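Polysaccharide deacetylase (Ammonifex degensii, PDB 4WCJ) probably removes N-acetyl groups from poly-beta-1,6-N-acetyl-D-glucosamine, as a zinc-dependent deacetylase of carbohydrate esterase family 4. Local coordinates at residues L151-Y163 against L181-L193. Numbering follows the deposited sequence.
Sequences LCVVGLHTYDLHY and LFAEDTARGTACL. With ZN (zinc ion), chain B.
The carboxylate of Asp185, on helix 179-197, takes two successive backbone N-H groups of the zinc-binding loop, one on each oxygen. Tyr159 N reaches Asp185 OD1 at 2.8 Å, on the syn side but 29° out of the carboxylate plane, while Asp160 N meets the syn lone pair of Asp185 OD2 at 2.9 Å. With CG anti to its own backbone N (chi1 180°), Asp185 extends from the helix to the loop, and Leu161 flanks it, CD1 lying 3.6 Å from Asp185 CB. Thr158 adds an ST motif: its OG1 accepts from Leu161 N, three residues on, and donates to the preceding carbonyl, His157 O.

The ring of Tyr159 lies flat against Arg188, whose extended chain crosses one of its faces. Arg188 CD sits 3.5 Å from the ring centroid, a CH-pi contact, and the guanidinium continues nearly parallel to the ring, the planes 8° apart. The helix comes close at Gly189, whose CA is met by Leu156 CD1 at 3.6 Å; Leu193 CD2 carries this apolar layer back to Val154 CG1, midway along strand 152-156, which runs nearly antiparallel to the helix.

The loop so held carries His157 and His162, which bind zinc through NE2 together with Asp99 and two waters, the His-His-Asp site of family 4 carbohydrate esterases. Asp185, buried and off the metal, probably holds the backbone between the two histidines; its negative charge, if it carries one, would be partly offset by the two amide N-H groups. A carboxylate outside the metal's first shell can thus shape the loop that carries the ligands.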
ATOM      1  N   LEU A 151     -13.183  -6.561  -1.375  1.00 34.03           N
ATOM      2  CA  LEU A 151     -11.798  -7.007  -1.190  1.00 34.70           C
ATOM      3  C   LEU A 151     -10.810  -5.857  -1.191  1.00 32.94           C
ATOM      4  O   LEU A 151      -9.729  -5.951  -0.589  1.00 35.54           O
ATOM      5  CB  LEU A 151     -11.400  -7.997  -2.286  1.00 36.76           C
ATOM      6  CG  LEU A 151     -12.065  -9.374  -2.275  1.00 34.17           C
ATOM      7  CD1 LEU A 151     -11.595 -10.183  -3.460  1.00 37.05           C
ATOM      8  CD2 LEU A 151     -11.764 -10.098  -0.976  1.00 34.59           C
ATOM      9  N   CYS A 152     -11.164  -4.792  -1.902  1.00 28.73           N
ATOM     10  CA  CYS A 152     -10.251  -3.667  -2.100  1.00 29.63           C
ATOM     11  C   CYS A 152     -10.633  -2.487  -1.223  1.00 30.30           C
ATOM     12  O   CYS A 152     -11.766  -2.001  -1.276  1.00 29.46           O
ATOM     13  CB  CYS A 152     -10.243  -3.229  -3.571  1.00 27.90           C
ATOM     14  SG  CYS A 152      -9.114  -1.821  -3.942  1.00 27.43           S
ATOM     15  N   VAL A 153      -9.677  -2.022  -0.425  1.00 31.77           N
ATOM     16  CA  VAL A 153      -9.818  -0.778   0.319  1.00 29.76           C
ATOM     17  C   VAL A 153      -8.823   0.208  -0.295  1.00 27.11           C
ATOM     18  O   VAL A 153      -7.660  -0.137  -0.493  1.00 26.95           O
ATOM     19  CB  VAL A 153      -9.537  -0.957   1.827  1.00 31.11           C
ATOM     20  CG1 VAL A 153      -9.647   0.385   2.570  1.00 27.02           C
ATOM     21  CG2 VAL A 153     -10.496  -1.983   2.430  1.00 32.62           C
ATOM     22  N   VAL A 154      -9.287   1.404  -0.636  1.00 19.85           N
ATOM     23  CA  VAL A 154      -8.402   2.395  -1.234  1.00 21.51           C
ATOM     24  C   VAL A 154      -7.819   3.362  -0.192  1.00 23.96           C
ATOM     25  O   VAL A 154      -8.548   3.915   0.641  1.00 26.39           O
ATOM     26  CB  VAL A 154      -9.128   3.211  -2.317  1.00 25.05           C
ATOM     27  CG1 VAL A 154      -8.191   4.244  -2.934  1.00 26.44           C
ATOM     28  CG2 VAL A 154      -9.672   2.280  -3.389  1.00 22.17           C
ATOM     29  N   GLY A 155      -6.497   3.566  -0.270  1.00 25.01           N
ATOM     30  CA  GLY A 155      -5.821   4.547   0.560  1.00 27.82           C
ATOM     31  C   GLY A 155      -5.244   5.637  -0.325  1.00 26.29           C
ATOM     32  O   GLY A 155      -5.332   5.555  -1.548  1.00 25.64           O
ATOM     33  N   LEU A 156      -4.669   6.666   0.293  1.00 29.36           N
ATOM     34  CA  LEU A 156      -4.133   7.799  -0.464  1.00 26.25           C
ATOM     35  C   LEU A 156      -2.602   7.730  -0.587  1.00 28.84           C
ATOM     36  O   LEU A 156      -1.904   7.398   0.370  1.00 29.87           O
ATOM     37  CB  LEU A 156      -4.566   9.117   0.194  1.00 28.62           C
ATOM     38  CG  LEU A 156      -4.193  10.428  -0.516  1.00 27.67           C
ATOM     39  CD1 LEU A 156      -4.902  10.576  -1.856  1.00 27.37           C
ATOM     40  CD2 LEU A 156      -4.489  11.628   0.383  1.00 27.70           C
ATOM     41  N   HIS A 157      -2.108   8.057  -1.780  1.00 28.72           N
ATOM     42  CA  HIS A 157      -0.690   8.027  -2.133  1.00 27.57           C
ATOM     43  C   HIS A 157      -0.349   9.428  -2.657  1.00 29.57           C
ATOM     44  O   HIS A 157       0.241   9.579  -3.716  1.00 28.90           O
ATOM     45  CB  HIS A 157      -0.440   6.933  -3.188  1.00 24.61           C
ATOM     46  CG  HIS A 157       0.980   6.451  -3.292  1.00 26.86           C
ATOM     47  ND1 HIS A 157       1.804   6.280  -2.199  1.00 28.91           N
ATOM     48  CD2 HIS A 157       1.704   6.055  -4.370  1.00 28.17           C
ATOM     49  CE1 HIS A 157       2.976   5.822  -2.599  1.00 29.42           C
ATOM     50  NE2 HIS A 157       2.941   5.673  -3.913  1.00 26.68           N
ATOM     51  N   THR A 158      -0.731  10.439  -1.870  1.00 30.14           N
ATOM     52  CA  THR A 158      -0.873  11.855  -2.282  1.00 30.59           C
ATOM     53  C   THR A 158      -1.934  12.036  -3.368  1.00 31.27           C
ATOM     54  O   THR A 158      -2.376  11.066  -3.995  1.00 29.37           O
ATOM     55  CB  THR A 158       0.462  12.516  -2.792  1.00 35.38           C
ATOM     56  OG1 THR A 158       0.745  12.111  -4.140  1.00 31.51           O
ATOM     57  CG2 THR A 158       1.627  12.193  -1.882  1.00 37.02           C
ATOM     58  N   TYR A 159      -2.362  13.284  -3.564  1.00 33.96           N
ATOM     59  CA  TYR A 159      -3.194  13.632  -4.720  1.00 34.15           C
ATOM     60  C   TYR A 159      -2.346  13.750  -5.991  1.00 33.00           C
ATOM     61  O   TYR A 159      -2.607  13.086  -7.003  1.00 33.79           O
ATOM     62  CB  TYR A 159      -3.948  14.950  -4.484  1.00 32.95           C
ATOM     63  CG  TYR A 159      -4.830  15.350  -5.655  1.00 33.50           C
ATOM     64  CD1 TYR A 159      -6.110  14.830  -5.792  1.00 32.46           C
ATOM     65  CD2 TYR A 159      -4.378  16.237  -6.624  1.00 36.67           C
ATOM     66  CE1 TYR A 159      -6.912  15.184  -6.862  1.00 35.32           C
ATOM     67  CE2 TYR A 159      -5.181  16.596  -7.698  1.00 39.40           C
ATOM     68  CZ  TYR A 159      -6.445  16.060  -7.807  1.00 38.70           C
ATOM     69  OH  TYR A 159      -7.248  16.407  -8.869  1.00 44.85           O
ATOM     70  N   ASP A 160      -1.345  14.617  -5.950  1.00 34.85           N
ATOM     71  CA  ASP A 160      -0.438  14.768  -7.090  1.00 32.74           C
ATOM     72  C   ASP A 160       0.908  15.324  -6.637  1.00 36.20           C
ATOM     73  O   ASP A 160       1.354  16.387  -7.090  1.00 40.25           O
ATOM     74  CB  ASP A 160      -1.071  15.661  -8.161  1.00 37.01           C
ATOM     75  CG  ASP A 160      -0.274  15.685  -9.461  1.00 42.36           C
ATOM     76  OD1 ASP A 160       0.453  14.705  -9.751  1.00 42.49           O
ATOM     77  OD2 ASP A 160      -0.376  16.693 -10.190  1.00 47.08           O
ATOM     78  N   LEU A 161       1.562  14.592  -5.742  1.00 33.11           N
ATOM     79  CA  LEU A 161       2.869  14.995  -5.238  1.00 34.64           C
ATOM     80  C   LEU A 161       3.861  13.836  -5.301  1.00 34.05           C
ATOM     81  O   LEU A 161       4.828  13.795  -4.548  1.00 35.36           O
ATOM     82  CB  LEU A 161       2.759  15.524  -3.797  1.00 40.57           C
ATOM     83  CG  LEU A 161       2.418  17.005  -3.633  1.00 42.43           C
ATOM     84  CD1 LEU A 161       2.476  17.419  -2.169  1.00 39.94           C
ATOM     85  CD2 LEU A 161       3.362  17.877  -4.456  1.00 46.69           C
ATOM     86  N   HIS A 162       3.621  12.901  -6.216  1.00 33.94           N
ATOM     87  CA  HIS A 162       4.496  11.747  -6.389  1.00 33.01           C
ATOM     88  C   HIS A 162       5.647  12.088  -7.323  1.00 34.57           C
ATOM     89  O   HIS A 162       5.806  11.502  -8.408  1.00 34.24           O
ATOM     90  CB  HIS A 162       3.704  10.562  -6.931  1.00 30.50           C
ATOM     91  CG  HIS A 162       4.332   9.233  -6.653  1.00 30.09           C
ATOM     92  ND1 HIS A 162       5.581   8.885  -7.115  1.00 34.89           N
ATOM     93  CD2 HIS A 162       3.861   8.152  -5.982  1.00 29.27           C
ATOM     94  CE1 HIS A 162       5.859   7.649  -6.734  1.00 34.04           C
ATOM     95  NE2 HIS A 162       4.842   7.192  -6.034  1.00 31.95           N
ATOM     96  N   TYR A 163       6.454  13.048  -6.896  1.00 35.46           N
ATOM     97  CA  TYR A 163       7.569  13.520  -7.692  1.00 40.86           C
ATOM     98  C   TYR A 163       8.842  13.547  -6.864  1.00 42.56           C
ATOM     99  O   TYR A 163       8.809  13.809  -5.651  1.00 38.80           O
ATOM    100  CB  TYR A 163       7.269  14.910  -8.258  1.00 43.40           C
ATOM    101  CG  TYR A 163       6.020  14.964  -9.108  1.00 44.96           C
ATOM    102  CD1 TYR A 163       6.055  14.602 -10.446  1.00 45.12           C
ATOM    103  CD2 TYR A 163       4.807  15.376  -8.571  1.00 45.82           C
ATOM    104  CE1 TYR A 163       4.918  14.651 -11.231  1.00 46.34           C
ATOM    105  CE2 TYR A 163       3.656  15.421  -9.348  1.00 46.74           C
ATOM    106  CZ  TYR A 163       3.721  15.057 -10.680  1.00 46.13           C
ATOM    107  OH  TYR A 163       2.590  15.104 -11.462  1.00 45.82           O
ATOM    108  N   LEU A 181       2.052  22.937   1.253  1.00 48.63           N
ATOM    109  CA  LEU A 181       1.706  22.243   0.018  1.00 47.15           C
ATOM    110  C   LEU A 181       1.315  20.799   0.293  1.00 44.76           C
ATOM    111  O   LEU A 181       0.389  20.265  -0.330  1.00 42.46           O
ATOM    112  CB  LEU A 181       2.876  22.297  -0.973  1.00 51.80           C
ATOM    113  CG  LEU A 181       2.778  21.400  -2.214  1.00 54.84           C
ATOM    114  CD1 LEU A 181       1.617  21.822  -3.110  1.00 59.42           C
ATOM    115  CD2 LEU A 181       4.088  21.366  -3.002  1.00 55.54           C
ATOM    116  N   PHE A 182       2.016  20.165   1.228  1.00 43.30           N
ATOM    117  CA  PHE A 182       1.718  18.773   1.556  1.00 39.65           C
ATOM    118  C   PHE A 182       0.363  18.643   2.235  1.00 42.54           C
ATOM    119  O   PHE A 182      -0.380  17.687   1.993  1.00 39.48           O
ATOM    120  CB  PHE A 182       2.798  18.174   2.457  1.00 39.06           C
ATOM    121  CG  PHE A 182       2.524  16.750   2.848  1.00 37.56           C
ATOM    122  CD1 PHE A 182       2.773  15.718   1.953  1.00 41.26           C
ATOM    123  CD2 PHE A 182       2.007  16.442   4.095  1.00 38.06           C
ATOM    124  CE1 PHE A 182       2.516  14.404   2.298  1.00 41.28           C
ATOM    125  CE2 PHE A 182       1.753  15.138   4.450  1.00 38.04           C
ATOM    126  CZ  PHE A 182       2.000  14.109   3.545  1.00 40.78           C
ATOM    127  N   ALA A 183       0.055  19.606   3.096  1.00 44.19           N
ATOM    128  CA  ALA A 183      -1.209  19.600   3.813  1.00 43.79           C
ATOM    129  C   ALA A 183      -2.368  19.789   2.841  1.00 45.35           C
ATOM    130  O   ALA A 183      -3.387  19.104   2.944  1.00 41.41           O
ATOM    131  CB  ALA A 183      -1.223  20.674   4.881  1.00 44.16           C
ATOM    132  N   GLU A 184      -2.202  20.713   1.897  1.00 43.05           N
ATOM    133  CA  GLU A 184      -3.267  21.043   0.955  1.00 44.79           C
ATOM    134  C   GLU A 184      -3.515  19.881  -0.000  1.00 41.05           C
ATOM    135  O   GLU A 184      -4.663  19.541  -0.301  1.00 40.36           O
ATOM    136  CB  GLU A 184      -2.923  22.320   0.186  1.00 46.88           C
ATOM    137  CG  GLU A 184      -3.268  23.590   0.963  1.00 53.43           C
ATOM    138  CD  GLU A 184      -2.399  24.781   0.594  1.00 60.20           C
ATOM    139  OE1 GLU A 184      -1.401  24.597  -0.142  1.00 60.78           O
ATOM    140  OE2 GLU A 184      -2.719  25.904   1.050  1.00 64.02           O
ATOM    141  N   ASP A 185      -2.429  19.271  -0.458  1.00 39.80           N
ATOM    142  CA  ASP A 185      -2.510  18.118  -1.352  1.00 37.59           C
ATOM    143  C   ASP A 185      -3.204  16.944  -0.676  1.00 35.02           C
ATOM    144  O   ASP A 185      -4.039  16.269  -1.278  1.00 35.46           O
ATOM    145  CB  ASP A 185      -1.107  17.717  -1.800  1.00 37.33           C
ATOM    146  CG  ASP A 185      -1.105  16.525  -2.727  1.00 35.59           C
ATOM    147  OD1 ASP A 185      -1.051  15.388  -2.217  1.00 35.39           O
ATOM    148  OD2 ASP A 185      -1.137  16.731  -3.958  1.00 36.74           O
ATOM    149  N   THR A 186      -2.847  16.700   0.578  1.00 34.87           N
ATOM    150  CA  THR A 186      -3.453  15.613   1.349  1.00 32.83           C
ATOM    151  C   THR A 186      -4.943  15.836   1.546  1.00 33.05           C
ATOM    152  O   THR A 186      -5.733  14.903   1.408  1.00 38.09           O
ATOM    153  CB  THR A 186      -2.760  15.441   2.723  1.00 36.63           C
ATOM    154  OG1 THR A 186      -1.359  15.220   2.518  1.00 39.04           O
ATOM    155  CG2 THR A 186      -3.338  14.247   3.465  1.00 37.35           C
ATOM    156  N   ALA A 187      -5.336  17.070   1.845  1.00 35.52           N
ATOM    157  CA  ALA A 187      -6.749  17.385   2.037  1.00 38.12           C
ATOM    158  C   ALA A 187      -7.507  17.227   0.729  1.00 39.57           C
ATOM    159  O   ALA A 187      -8.648  16.774   0.714  1.00 39.85           O
ATOM    160  CB  ALA A 187      -6.925  18.793   2.585  1.00 40.22           C
ATOM    161  N   ARG A 188      -6.865  17.600  -0.373  1.00 37.58           N
ATOM    162  CA  ARG A 188      -7.481  17.448  -1.684  1.00 36.26           C
ATOM    163  C   ARG A 188      -7.657  15.968  -1.991  1.00 34.28           C
ATOM    164  O   ARG A 188      -8.700  15.536  -2.493  1.00 35.49           O
ATOM    165  CB  ARG A 188      -6.644  18.138  -2.762  1.00 37.83           C
ATOM    166  CG  ARG A 188      -7.227  18.031  -4.169  1.00 40.61           C
ATOM    167  CD  ARG A 188      -6.396  18.803  -5.188  1.00 43.76           C
ATOM    168  NE  ARG A 188      -7.141  19.072  -6.418  1.00 46.40           N
ATOM    169  CZ  ARG A 188      -6.669  19.782  -7.439  1.00 50.84           C
ATOM    170  NH1 ARG A 188      -5.447  20.294  -7.388  1.00 53.51           N
ATOM    171  NH2 ARG A 188      -7.421  19.981  -8.512  1.00 53.09           N
ATOM    172  N   GLY A 189      -6.632  15.187  -1.669  1.00 33.97           N
ATOM    173  CA  GLY A 189      -6.661  13.758  -1.919  1.00 30.75           C
ATOM    174  C   GLY A 189      -7.800  13.105  -1.151  1.00 33.20           C
ATOM    175  O   GLY A 189      -8.552  12.306  -1.708  1.00 29.21           O
ATOM    176  N   THR A 190      -7.944  13.446   0.125  1.00 35.07           N
ATOM    177  CA  THR A 190      -8.997  12.806   0.918  1.00 36.12           C
ATOM    178  C   THR A 190     -10.383  13.215   0.417  1.00 38.07           C
ATOM    179  O   THR A 190     -11.300  12.384   0.347  1.00 37.44           O
ATOM    180  CB  THR A 190      -8.864  13.126   2.423  1.00 39.95           C
ATOM    181  OG1 THR A 190      -9.011  14.534   2.647  1.00 39.56           O
ATOM    182  CG2 THR A 190      -7.514  12.673   2.923  1.00 40.13           C
ATOM    183  N   ALA A 191     -10.527  14.488   0.055  1.00 36.67           N
ATOM    184  CA  ALA A 191     -11.802  15.004  -0.442  1.00 37.66           C
ATOM    185  C   ALA A 191     -12.181  14.276  -1.727  1.00 35.03           C
ATOM    186  O   ALA A 191     -13.336  13.889  -1.926  1.00 35.11           O
ATOM    187  CB  ALA A 191     -11.723  16.500  -0.690  1.00 35.54           C
ATOM    188  N   CYS A 192     -11.189  14.088  -2.590  1.00 32.54           N
ATOM    189  CA  CYS A 192     -11.406  13.459  -3.879  1.00 30.35           C
ATOM    190  C   CYS A 192     -11.840  12.001  -3.724  1.00 32.07           C
ATOM    191  O   CYS A 192     -12.774  11.550  -4.394  1.00 33.98           O
ATOM    192  CB  CYS A 192     -10.141  13.555  -4.733  1.00 31.36           C
ATOM    193  SG  CYS A 192     -10.331  12.840  -6.366  1.00 34.29           S
ATOM    194  N   LEU A 193     -11.179  11.267  -2.833  1.00 32.65           N
ATOM    195  CA  LEU A 193     -11.540   9.868  -2.593  1.00 31.48           C
ATOM    196  C   LEU A 193     -12.926   9.773  -1.969  1.00 32.61           C
ATOM    197  O   LEU A 193     -13.681   8.844  -2.247  1.00 31.16           O
ATOM    198  CB  LEU A 193     -10.510   9.188  -1.687  1.00 30.25           C
ATOM    199  CG  LEU A 193      -9.161   8.906  -2.336  1.00 31.85           C
ATOM    200  CD1 LEU A 193      -8.204   8.277  -1.329  1.00 30.76           C
ATOM    201  CD2 LEU A 193      -9.353   8.018  -3.541  1.00 31.89           C
TER
HETATM  202 ZN    ZN B 301       4.348   5.153  -5.440  1.00 31.88          ZN
HETATM  203  O   HOH W   1       5.753   4.206  -6.907  1.00 42.55           O
HETATM  204  O   HOH W   2       5.303   3.414  -4.267  1.00 31.86           O